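Local coordinates for lipoprotein (Leptospira interrogans serogroup Icterohaemorrhagiae serovar copenhageni, PDB 6OE6), which is of unknown function but, as a predicted lipoprotein, is probably tethered to a membrane of the bacterium by lipid attached near its N terminus, at residues Phe16-Leu21 / Asp122-Leu127; Phe48-Thr53 / Arg129-Pro134; Tyr56-Ser61 / Leu112-Glu117; Val64-Glu69 / Arg88-Pro93. One frame throughout, in Å; residues are numbered along the deposited sequence. Where two conformers were deposited one is given.

How the interactions relate
From the N terminus, strand 16-21 of the four-stranded sheet packs against 122-127 of the five-stranded sheet, and interaction 1 closes this long loop across the core. Segment 48-53 lies within it but pairs with 129-134 beyond it, so interactions 1 and 2 cross; they are joined where Leu-21 O meets Thr-53 N and Leu-127 O meets Phe-48 N. Interaction 3, between 56-61 and 112-117, falls within both loops and is a second bridge between the sheets, beside interaction 1. Interaction 4, 64-69 with 88-93, is the innermost loop and touches interaction 3 through Tyr-116 and Glu-117. Interaction 2 lies at the other end of the molecule.

Interaction 1: Phe16-Leu21 / Asp122-Leu127; sequences FGWVLL and DEVEFL
Phe-16 and Trp-18 on one strand and Val-124 and Phe-126 on the other make a face-to-face packing of two beta sheets, close to the centre of this sandwich-like fold. No hydrogen bond joins strands 16-21 and 122-127. Their axes lie 9.8 Å apart and their directions cross at -35°, the spacing and twist expected of aligned sheets. Alternate residues point inward, so large apolar side chains suit these places. Val-124 is the hub. Its CG1 stands between the backbone N and the carbonyl carbon (chi1 62°), which sets this methyl squarely on the Phe-16 ring as a CH-pi contact, 3.5 Å from the centroid and almost on the ring normal. The same methyl lies in the plane of the indole at its edge, 3.8 Å from Trp-18 CZ2. One methyl thus serves both rings, over the face of one and at the edge of the other. Farther along, Trp-18 CH2 comes to 3.9 Å from Phe-126 CD2, the two ring planes being inclined at 66°. The aromatic cluster continues into Phe-48, whose ring meets both. The polar groups near the core are satisfied: the indole NE1 is bonded to Thr-42 O, and Asp-122, whose CG is 3.9 Å from Phe-16 CE2, has its OD1 in a salt bridge with Arg-43 and its OD2 bonded to Tyr-58 OH. Glu-123 N adds a bent bond of 2.9 Å to Asp-122 OD1. Cohesion here is therefore hydrophobic and dispersive, while the carboxylate bordering the core has its charge met by Arg-43, probably favouring the ionised form.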
# COMPACT_ATOMS: atom_id res chain seq x y z
N PHE A 16 3.08 -5.50 -6.39
CA PHE A 16 3.39 -4.64 -5.25
C PHE A 16 4.48 -5.27 -4.38
O PHE A 16 4.49 -6.49 -4.18
CB PHE A 16 2.16 -4.38 -4.38
CG PHE A 16 1.11 -3.52 -5.03
CD1 PHE A 16 1.18 -2.14 -4.94
CD2 PHE A 16 0.04 -4.10 -5.70
CE1 PHE A 16 0.21 -1.32 -5.53
CE2 PHE A 16 -0.94 -3.32 -6.28
CZ PHE A 16 -0.85 -1.91 -6.21
N GLY A 17 5.40 -4.43 -3.88
CA GLY A 17 6.39 -4.88 -2.93
C GLY A 17 6.44 -3.91 -1.76
O GLY A 17 6.06 -2.75 -1.89
N TRP A 18 6.92 -4.40 -0.62
CA TRP A 18 6.83 -3.65 0.62
C TRP A 18 8.08 -3.81 1.46
O TRP A 18 8.74 -4.85 1.44
CB TRP A 18 5.62 -4.09 1.46
CG TRP A 18 4.38 -4.27 0.63
CD1 TRP A 18 4.06 -5.35 -0.15
CD2 TRP A 18 3.32 -3.33 0.47
NE1 TRP A 18 2.86 -5.14 -0.78
CE2 TRP A 18 2.38 -3.90 -0.41
CE3 TRP A 18 3.07 -2.05 0.99
CZ2 TRP A 18 1.21 -3.24 -0.79
CZ3 TRP A 18 1.90 -1.40 0.61
CH2 TRP A 18 0.99 -2.00 -0.26
N VAL A 19 8.39 -2.76 2.23
CA VAL A 19 9.39 -2.86 3.30
C VAL A 19 8.96 -1.92 4.41
O VAL A 19 8.37 -0.87 4.14
CB VAL A 19 10.82 -2.56 2.80
CG1 VAL A 19 10.94 -1.14 2.25
CG2 VAL A 19 11.82 -2.77 3.92
N LEU A 20 9.19 -2.33 5.66
CA LEU A 20 8.85 -1.51 6.82
C LEU A 20 10.11 -0.81 7.31
O LEU A 20 11.15 -1.46 7.49
CB LEU A 20 8.25 -2.37 7.93
CG LEU A 20 6.94 -3.09 7.64
CD1 LEU A 20 6.53 -3.91 8.84
CD2 LEU A 20 5.86 -2.04 7.33
N LEU A 21 10.01 0.50 7.55
CA LEU A 21 11.16 1.33 7.92
C LEU A 21 10.97 1.95 9.29
O LEU A 21 9.90 2.49 9.60
CB LEU A 21 11.39 2.44 6.89
CG LEU A 21 12.19 2.12 5.63
CD1 LEU A 21 12.86 3.41 5.16
CD2 LEU A 21 13.21 1.03 5.88
N ASP A 122 -4.62 -1.29 -11.05
CA ASP A 122 -4.30 -2.28 -10.03
C ASP A 122 -4.66 -1.70 -8.68
O ASP A 122 -4.83 -0.48 -8.53
CB ASP A 122 -2.83 -2.67 -10.07
CG ASP A 122 -2.59 -4.12 -9.72
OD1 ASP A 122 -3.44 -4.73 -9.04
OD2 ASP A 122 -1.54 -4.64 -10.13
N GLU A 123 -4.82 -2.58 -7.70
CA GLU A 123 -5.16 -2.15 -6.35
C GLU A 123 -4.82 -3.27 -5.39
O GLU A 123 -4.71 -4.43 -5.77
CB GLU A 123 -6.64 -1.76 -6.24
CG GLU A 123 -7.60 -2.92 -6.32
CD GLU A 123 -9.04 -2.47 -6.48
OE1 GLU A 123 -9.32 -1.75 -7.47
OE2 GLU A 123 -9.87 -2.81 -5.62
N VAL A 124 -4.66 -2.91 -4.12
CA VAL A 124 -4.21 -3.84 -3.09
C VAL A 124 -4.72 -3.33 -1.74
O VAL A 124 -4.77 -2.12 -1.49
CB VAL A 124 -2.67 -3.98 -3.09
CG1 VAL A 124 -2.01 -2.64 -2.78
CG2 VAL A 124 -2.22 -5.08 -2.11
N GLU A 125 -5.14 -4.26 -0.88
CA GLU A 125 -5.56 -3.95 0.48
C GLU A 125 -4.48 -4.30 1.50
O GLU A 125 -3.74 -5.28 1.33
CB GLU A 125 -6.84 -4.71 0.83
CG GLU A 125 -8.04 -4.31 -0.01
CD GLU A 125 -9.25 -5.17 0.30
OE1 GLU A 125 -9.26 -6.37 -0.07
OE2 GLU A 125 -10.18 -4.64 0.93
N PHE A 126 -4.42 -3.53 2.59
CA PHE A 126 -3.59 -3.89 3.73
C PHE A 126 -4.23 -3.39 5.03
O PHE A 126 -5.06 -2.48 5.03
CB PHE A 126 -2.15 -3.38 3.58
CG PHE A 126 -2.01 -1.87 3.50
CD1 PHE A 126 -1.94 -1.11 4.67
CD2 PHE A 126 -1.89 -1.20 2.26
CE1 PHE A 126 -1.78 0.29 4.60
CE2 PHE A 126 -1.69 0.19 2.20
CZ PHE A 126 -1.66 0.93 3.37
N LEU A 127 -3.89 -4.05 6.14
CA LEU A 127 -4.33 -3.65 7.48
C LEU A 127 -3.18 -2.96 8.20
O LEU A 127 -2.02 -3.34 8.02
CB LEU A 127 -4.76 -4.86 8.31
CG LEU A 127 -5.95 -5.66 7.82
CD1 LEU A 127 -6.22 -6.80 8.81
CD2 LEU A 127 -7.14 -4.75 7.70

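Interaction 2: Phe48-Thr53 / Arg129-Pro134; sequences FPDDKT and RSTRTP
Arg-129 N donates to Phe-48 O at 2.9 Å, a backbone bond of the parallel pairing. Beside this bond, Thr-131 meets the side chains of Pro-49, Asp-50 and Asp-51: its CG2 packs 3.6 Å from Pro-49 CB. The same methyl also faces the Asp-51 carboxylate, 3.5 Å from Asp-51 OD2 and equally near OD1. Thr-131 OG1, placed between the backbone N and the carbonyl carbon (chi1 38°), makes a weak bond of 3.4 Å to Asp-50 OD1. Thr-131 is poorly ordered, so these contacts are probably loose. Pro-49 and Arg-129 form a parallel beta bridge that pairs the outermost strand 47-49 with the end of strand 119-129 in the mixed sheet. Phe-48 uses both its N and its O toward that neighbour, so the N of Pro-49 faces the sheet's outer margin, where a proline without an N-H costs no strand pairing. Past the bridge the chain makes an inverse gamma turn centred on Thr-131. Arg-129 reaches over to Thr-133 O, gripping it with NH1 at 2.9 Å and NH2 at 2.7 Å, the oxygen lying in the guanidinium plane. Its NH2 also forms a salt bridge with Glu-147.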
# COMPACT_ATOMS: atom_id res chain seq x y z
N PHE A 48 0.35 -4.70 8.70
CA PHE A 48 1.47 -3.83 9.06
C PHE A 48 1.23 -3.19 10.43
O PHE A 48 0.08 -2.93 10.82
CB PHE A 48 1.66 -2.74 8.00
CG PHE A 48 1.91 -3.26 6.60
CD1 PHE A 48 2.77 -4.33 6.38
CD2 PHE A 48 1.31 -2.67 5.49
CE1 PHE A 48 3.01 -4.81 5.10
CE2 PHE A 48 1.54 -3.14 4.21
CZ PHE A 48 2.40 -4.22 4.01
N PRO A 49 2.28 -2.93 11.19
CA PRO A 49 2.13 -2.25 12.48
C PRO A 49 1.97 -0.75 12.27
O PRO A 49 2.23 -0.23 11.19
CB PRO A 49 3.45 -2.57 13.18
CG PRO A 49 4.44 -2.57 12.03
CD PRO A 49 3.70 -3.20 10.87
N ASP A 50 1.57 -0.06 13.34
CA ASP A 50 1.34 1.38 13.28
C ASP A 50 2.57 2.19 13.68
O ASP A 50 2.48 3.42 13.81
CB ASP A 50 0.15 1.77 14.16
CG ASP A 50 0.46 1.72 15.66
OD1 ASP A 50 1.45 1.08 16.10
OD2 ASP A 50 -0.30 2.35 16.42
N ASP A 51 3.71 1.54 13.89
CA ASP A 51 4.88 2.26 14.37
C ASP A 51 6.08 2.15 13.43
O ASP A 51 7.21 2.45 13.84
CB ASP A 51 5.25 1.78 15.78
CG ASP A 51 5.66 0.32 15.84
OD1 ASP A 51 5.57 -0.39 14.82
OD2 ASP A 51 6.10 -0.12 16.93
N LYS A 52 5.84 1.71 12.20
CA LYS A 52 6.85 1.67 11.16
C LYS A 52 6.31 2.35 9.91
O LYS A 52 5.12 2.29 9.61
CB LYS A 52 7.27 0.24 10.80
CG LYS A 52 7.84 -0.57 11.96
CD LYS A 52 9.19 -0.04 12.41
CE LYS A 52 9.79 -0.94 13.50
NZ LYS A 52 11.10 -0.44 14.00
N THR A 53 7.21 3.00 9.18
CA THR A 53 6.78 3.63 7.93
C THR A 53 6.63 2.55 6.87
O THR A 53 7.52 1.71 6.70
CB THR A 53 7.78 4.73 7.53
OG1 THR A 53 7.68 5.81 8.47
CG2 THR A 53 7.48 5.29 6.14
N ARG A 129 -2.29 -2.23 12.25
CA ARG A 129 -2.75 -2.61 13.58
C ARG A 129 -1.92 -1.95 14.67
O ARG A 129 -0.73 -1.68 14.49
CB ARG A 129 -2.71 -4.12 13.75
CG ARG A 129 -3.69 -4.81 12.84
CD ARG A 129 -3.78 -6.27 13.17
NE ARG A 129 -4.34 -6.53 14.49
CZ ARG A 129 -3.64 -6.96 15.54
NH1 ARG A 129 -2.34 -7.20 15.42
NH2 ARG A 129 -4.25 -7.18 16.69
N SER A 130 -2.57 -1.70 15.81
CA SER A 130 -1.86 -1.26 17.00
C SER A 130 -0.89 -2.34 17.45
O SER A 130 -1.26 -3.51 17.55
CB SER A 130 -2.84 -0.93 18.12
OG SER A 130 -3.36 0.38 17.98
N THR A 131 0.35 -1.93 17.74
CA THR A 131 1.37 -2.86 18.21
C THR A 131 1.03 -3.39 19.60
O THR A 131 1.69 -3.04 20.58
CB THR A 131 2.74 -2.17 18.20
OG1 THR A 131 2.61 -0.81 18.62
CG2 THR A 131 3.34 -2.20 16.80
N ARG A 132 -0.00 -4.24 19.68
CA ARG A 132 -0.47 -4.82 20.93
C ARG A 132 -1.48 -5.93 20.67
O ARG A 132 -2.66 -5.65 20.44
CB ARG A 132 -1.09 -3.74 21.83
N THR A 133 -1.01 -7.20 20.72
CA THR A 133 -1.70 -8.48 20.53
C THR A 133 -1.74 -8.88 19.05
O THR A 133 -2.20 -8.10 18.21
CB THR A 133 -3.12 -8.47 21.10
OG1 THR A 133 -3.08 -8.15 22.49
CG2 THR A 133 -3.79 -9.84 20.91
N PRO A 134 -1.28 -10.09 18.71
CA PRO A 134 -1.16 -10.46 17.29
C PRO A 134 -2.51 -10.74 16.63
O PRO A 134 -3.49 -11.11 17.28
CB PRO A 134 -0.29 -11.72 17.33
CG PRO A 134 -0.48 -12.28 18.70
CD PRO A 134 -0.67 -11.09 19.60

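Interaction 3: Tyr56-Ser61 / Leu112-Glu117; sequences YIYRFS and LKVAYE. With FMT (formic acid), chain D.
Tyr-56, whose ring rests against Leu-112, sends its OH to O2 of a bound formic acid in a hydrogen bond of 2.6 Å. Lys-89 NZ grips the same oxygen, and Ser-101 N is a further donor to the molecule, which probably came from the crystallisation liquor. The O2 atom lies near the plane of the Tyr-56 ring, at its edge. Over a face of that ring sits Leu-112 CD2, 4.1 Å from the centroid and 8° off the normal: the aromatic carbons take the aliphatic methyl while the hydroxyl extends to polar company. Tyr-58 repeats the theme with Val-114, whose CG2 lies over a face but nearer the rim. The other methyl, CG1, is anti to the backbone N (chi1 176°) and spans two rings, 4.0 Å from Tyr-58 CD2 and 4.1 Å from Phe-60 CE1. Tyr-58 itself presents its edge to Phe-60, CD2 lying 3.9 Å above the middle of that ring. Phe-60 CE1 then approaches Tyr-116 CD1 at 4.2 Å, with the ring planes at 56°. Side chains from strand 53-59 and the loop just after it thus pack against strand 108-116 between the two sheets. Contact across the segments rests on dispersion and CH-pi attraction, while Tyr-58 OH is bonded to Asp-122 OD2 and Tyr-116 OH to Ser-65 N; the donors round the formic acid would probably favour its anion, formate.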
# COMPACT_ATOMS: atom_id res chain seq x y z
N TYR A 56 6.25 1.21 -0.18
CA TYR A 56 5.84 0.32 -1.25
C TYR A 56 6.57 0.64 -2.54
O TYR A 56 7.10 1.74 -2.77
CB TYR A 56 4.30 0.34 -1.49
CG TYR A 56 3.85 1.60 -2.21
CD1 TYR A 56 3.82 1.65 -3.61
CD2 TYR A 56 3.48 2.72 -1.51
CE1 TYR A 56 3.44 2.81 -4.27
CE2 TYR A 56 3.10 3.87 -2.15
CZ TYR A 56 3.07 3.91 -3.53
OH TYR A 56 2.70 5.08 -4.16
N ILE A 57 6.62 -0.38 -3.39
CA ILE A 57 7.03 -0.23 -4.77
C ILE A 57 5.92 -0.87 -5.60
O ILE A 57 5.28 -1.83 -5.16
CB ILE A 57 8.40 -0.88 -5.03
CG1 ILE A 57 8.93 -0.48 -6.41
CG2 ILE A 57 8.34 -2.40 -4.88
CD1 ILE A 57 10.40 -0.84 -6.62
N TYR A 58 5.65 -0.29 -6.77
CA TYR A 58 4.77 -0.94 -7.74
C TYR A 58 5.50 -1.12 -9.06
O TYR A 58 6.02 -0.15 -9.62
CB TYR A 58 3.47 -0.15 -7.97
CG TYR A 58 2.53 -0.86 -8.91
CD1 TYR A 58 1.87 -2.02 -8.52
CD2 TYR A 58 2.34 -0.42 -10.21
CE1 TYR A 58 1.03 -2.69 -9.39
CE2 TYR A 58 1.50 -1.07 -11.08
CZ TYR A 58 0.84 -2.21 -10.66
OH TYR A 58 0.01 -2.88 -11.53
N ARG A 59 5.55 -2.35 -9.55
CA ARG A 59 6.17 -2.63 -10.84
C ARG A 59 5.08 -2.86 -11.87
O ARG A 59 4.28 -3.79 -11.74
CB ARG A 59 7.10 -3.84 -10.77
CG ARG A 59 7.82 -4.09 -12.12
CD ARG A 59 9.01 -5.03 -12.00
NE ARG A 59 9.67 -4.92 -10.70
CZ ARG A 59 9.91 -5.94 -9.89
NH1 ARG A 59 9.57 -7.17 -10.25
NH2 ARG A 59 10.50 -5.74 -8.72
N PHE A 60 5.05 -2.00 -12.90
CA PHE A 60 4.02 -2.09 -13.93
C PHE A 60 4.23 -3.32 -14.80
O PHE A 60 5.35 -3.72 -15.10
CB PHE A 60 4.04 -0.84 -14.81
CG PHE A 60 3.65 0.41 -14.11
CD1 PHE A 60 2.34 0.86 -14.18
CD2 PHE A 60 4.57 1.13 -13.38
CE1 PHE A 60 1.96 2.02 -13.53
CE2 PHE A 60 4.20 2.29 -12.73
CZ PHE A 60 2.89 2.73 -12.79
N SER A 61 3.11 -3.92 -15.21
CA SER A 61 3.17 -5.06 -16.11
C SER A 61 3.57 -4.68 -17.54
O SER A 61 3.98 -5.56 -18.30
CB SER A 61 1.83 -5.79 -16.14
OG SER A 61 0.85 -5.00 -16.79
N LEU A 112 -5.07 0.73 -1.62
CA LEU A 112 -4.14 1.53 -2.43
C LEU A 112 -4.46 1.22 -3.89
O LEU A 112 -4.47 0.05 -4.27
CB LEU A 112 -2.70 1.15 -2.10
CG LEU A 112 -1.57 1.68 -2.98
CD1 LEU A 112 -1.55 3.22 -2.98
CD2 LEU A 112 -0.25 1.12 -2.44
N LYS A 113 -4.74 2.25 -4.68
CA LYS A 113 -5.04 2.09 -6.09
C LYS A 113 -3.94 2.75 -6.91
O LYS A 113 -3.39 3.78 -6.51
CB LYS A 113 -6.38 2.73 -6.46
CG LYS A 113 -7.62 2.11 -5.76
CD LYS A 113 -8.86 2.83 -6.20
CE LYS A 113 -10.08 2.38 -5.39
NZ LYS A 113 -11.30 2.94 -5.98
N VAL A 114 -3.66 2.18 -8.08
CA VAL A 114 -2.68 2.73 -9.02
C VAL A 114 -3.42 3.09 -10.30
O VAL A 114 -4.14 2.25 -10.86
CB VAL A 114 -1.53 1.75 -9.31
CG1 VAL A 114 -0.59 2.37 -10.38
CG2 VAL A 114 -0.75 1.38 -8.03
N ALA A 115 -3.27 4.33 -10.76
CA ALA A 115 -3.90 4.79 -11.99
C ALA A 115 -2.84 5.17 -13.00
O ALA A 115 -1.83 5.79 -12.66
CB ALA A 115 -4.82 5.98 -11.73
N TYR A 116 -3.08 4.80 -14.26
CA TYR A 116 -2.17 5.10 -15.35
C TYR A 116 -3.00 5.60 -16.51
O TYR A 116 -3.92 4.90 -16.96
CB TYR A 116 -1.35 3.87 -15.75
CG TYR A 116 -0.25 4.16 -16.75
CD1 TYR A 116 0.89 4.87 -16.37
CD2 TYR A 116 -0.34 3.73 -18.06
CE1 TYR A 116 1.90 5.14 -17.27
CE2 TYR A 116 0.67 4.00 -18.97
CZ TYR A 116 1.79 4.71 -18.57
OH TYR A 116 2.81 4.98 -19.47
N GLU A 117 -2.71 6.83 -16.96
CA GLU A 117 -3.37 7.42 -18.13
C GLU A 117 -4.89 7.37 -18.02
O GLU A 117 -5.60 7.09 -18.98
CB GLU A 117 -2.89 6.74 -19.42
CG GLU A 117 -1.38 6.82 -19.64
CD GLU A 117 -0.94 8.14 -20.25
OE1 GLU A 117 -0.60 8.15 -21.45
OE2 GLU A 117 -0.94 9.17 -19.55
C FMT D . 2.86 7.84 -1.54
O1 FMT D . 3.90 8.28 -1.09
O2 FMT D . 2.81 7.20 -2.59

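Interaction 4: Val64-Glu69 / Arg88-Pro93; sequences VSESAE and RKRPNP. With FMT (formic acid), chain D.
Val-64 and Pro-91 form the tight heart of a contact between the loop 64-69, which contains a type I beta turn from Ser-65 to Ala-68, and the proline-rich chain that leaves edge strand 81-89, at one end of the sandwich. Val-64 CG2 meets Pro-91 CB at 3.6 Å, the two side chains crossing at about a right angle. The proline ring also packs against the turn, its CG 3.7 Å from Ser-65 O. Rigid and compact, it suits a buried place where a loop has to hold its course, and it reaches Thr-70 and Ile-98 as well. Tyr-116 backs the turn through Val-64 and Ala-68, its OH bonded to Ser-65 N. The outer side is solvent-facing and its charges are loosely paired. Glu-66 sets its CG anti to the backbone N (chi1 173°) and runs out extended, so that its CG packs 3.6 Å from Arg-90 CG. This is aliphatic contact more than ion pairing: Glu-66 OE2 stays 4.4 Å from Arg-90 NE, far from the guanidinium plane, and none of the guanidinium hydrogens is directed to it. Glu-66 OE1 instead rests 3.5 Å from Pro-93 CD. Glu-69 and Arg-88 likewise bring opposite charges near each other without forming a salt bridge. A water lies between the two segments: Arg-88 NE donates to it at 3.1 Å, and it lies 2.9 Å from Lys-89 O, while its link of 3.3 Å to Ala-68 O is weak.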
# COMPACT_ATOMS: atom_id res chain seq x y z
N VAL A 64 6.28 1.93 -19.28
CA VAL A 64 5.61 3.19 -18.99
C VAL A 64 6.56 4.35 -19.27
O VAL A 64 7.78 4.19 -19.30
CB VAL A 64 5.10 3.28 -17.53
CG1 VAL A 64 4.05 2.23 -17.27
CG2 VAL A 64 6.26 3.12 -16.56
N SER A 65 5.97 5.52 -19.48
CA SER A 65 6.71 6.74 -19.76
C SER A 65 6.78 7.61 -18.51
O SER A 65 5.83 7.68 -17.74
CB SER A 65 6.04 7.53 -20.89
OG SER A 65 6.65 8.80 -21.02
N GLU A 66 7.93 8.26 -18.33
CA GLU A 66 8.10 9.18 -17.21
C GLU A 66 7.13 10.36 -17.30
O GLU A 66 6.79 10.96 -16.27
CB GLU A 66 9.55 9.67 -17.16
CG GLU A 66 9.85 10.77 -16.16
CD GLU A 66 11.32 10.82 -15.77
OE1 GLU A 66 12.00 9.78 -15.90
OE2 GLU A 66 11.79 11.90 -15.35
N SER A 67 6.66 10.69 -18.50
CA SER A 67 5.75 11.82 -18.68
C SER A 67 4.27 11.43 -18.66
O SER A 67 3.42 12.32 -18.69
CB SER A 67 6.06 12.55 -19.99
OG SER A 67 5.72 11.74 -21.10
N ALA A 68 3.95 10.14 -18.60
CA ALA A 68 2.55 9.73 -18.57
C ALA A 68 1.93 10.04 -17.21
O ALA A 68 2.59 9.98 -16.17
CB ALA A 68 2.41 8.24 -18.87
N GLU A 69 0.63 10.35 -17.23
CA GLU A 69 -0.05 10.72 -15.99
C GLU A 69 -0.26 9.48 -15.13
O GLU A 69 -1.05 8.60 -15.49
CB GLU A 69 -1.39 11.39 -16.29
CG GLU A 69 -1.28 12.77 -16.91
CD GLU A 69 -2.44 13.66 -16.51
OE1 GLU A 69 -3.13 13.33 -15.52
OE2 GLU A 69 -2.66 14.69 -17.18
N ARG A 88 0.13 12.42 -7.42
CA ARG A 88 0.77 12.22 -8.72
C ARG A 88 2.12 11.55 -8.53
O ARG A 88 2.93 11.98 -7.69
CB ARG A 88 0.92 13.57 -9.42
CG ARG A 88 1.31 13.46 -10.88
CD ARG A 88 1.27 14.82 -11.56
NE ARG A 88 1.34 14.70 -13.01
CZ ARG A 88 1.30 15.74 -13.84
NH1 ARG A 88 1.20 16.97 -13.36
NH2 ARG A 88 1.37 15.54 -15.15
N LYS A 89 2.40 10.53 -9.33
CA LYS A 89 3.66 9.80 -9.25
C LYS A 89 4.39 9.86 -10.58
O LYS A 89 3.77 9.85 -11.64
CB LYS A 89 3.44 8.32 -8.89
CG LYS A 89 2.64 8.08 -7.60
CD LYS A 89 3.33 8.68 -6.38
CE LYS A 89 4.49 7.87 -5.90
NZ LYS A 89 4.99 8.33 -4.56
N ARG A 90 5.71 9.90 -10.50
CA ARG A 90 6.52 9.93 -11.70
C ARG A 90 7.22 8.58 -11.87
O ARG A 90 8.09 8.24 -11.05
CB ARG A 90 7.54 11.07 -11.64
CG ARG A 90 8.24 11.32 -12.96
CD ARG A 90 9.47 12.18 -12.81
NE ARG A 90 9.18 13.47 -12.19
CZ ARG A 90 8.69 14.52 -12.84
NH1 ARG A 90 8.42 14.44 -14.14
NH2 ARG A 90 8.47 15.66 -12.20
N PRO A 91 6.88 7.79 -12.88
CA PRO A 91 7.49 6.47 -13.01
C PRO A 91 8.96 6.55 -13.36
O PRO A 91 9.42 7.48 -14.02
CB PRO A 91 6.70 5.83 -14.16
CG PRO A 91 5.42 6.60 -14.24
CD PRO A 91 5.78 8.00 -13.84
N ASN A 92 9.72 5.57 -12.86
CA ASN A 92 11.08 5.35 -13.33
C ASN A 92 10.98 4.46 -14.56
O ASN A 92 10.54 3.31 -14.45
CB ASN A 92 11.92 4.67 -12.25
CG ASN A 92 13.37 4.41 -12.68
OD1 ASN A 92 13.63 4.01 -13.80
ND2 ASN A 92 14.31 4.62 -11.76
N PRO A 93 11.35 4.95 -15.75
CA PRO A 93 11.11 4.18 -16.97
C PRO A 93 12.12 3.07 -17.21
O PRO A 93 11.92 2.27 -18.14
CB PRO A 93 11.19 5.24 -18.08
CG PRO A 93 12.21 6.20 -17.56
CD PRO A 93 11.95 6.26 -16.05
C FMT D . 2.86 7.84 -1.54
O1 FMT D . 3.90 8.28 -1.09
O2 FMT D . 2.81 7.20 -2.59
O HOH W 1 2.37 11.75 -13.37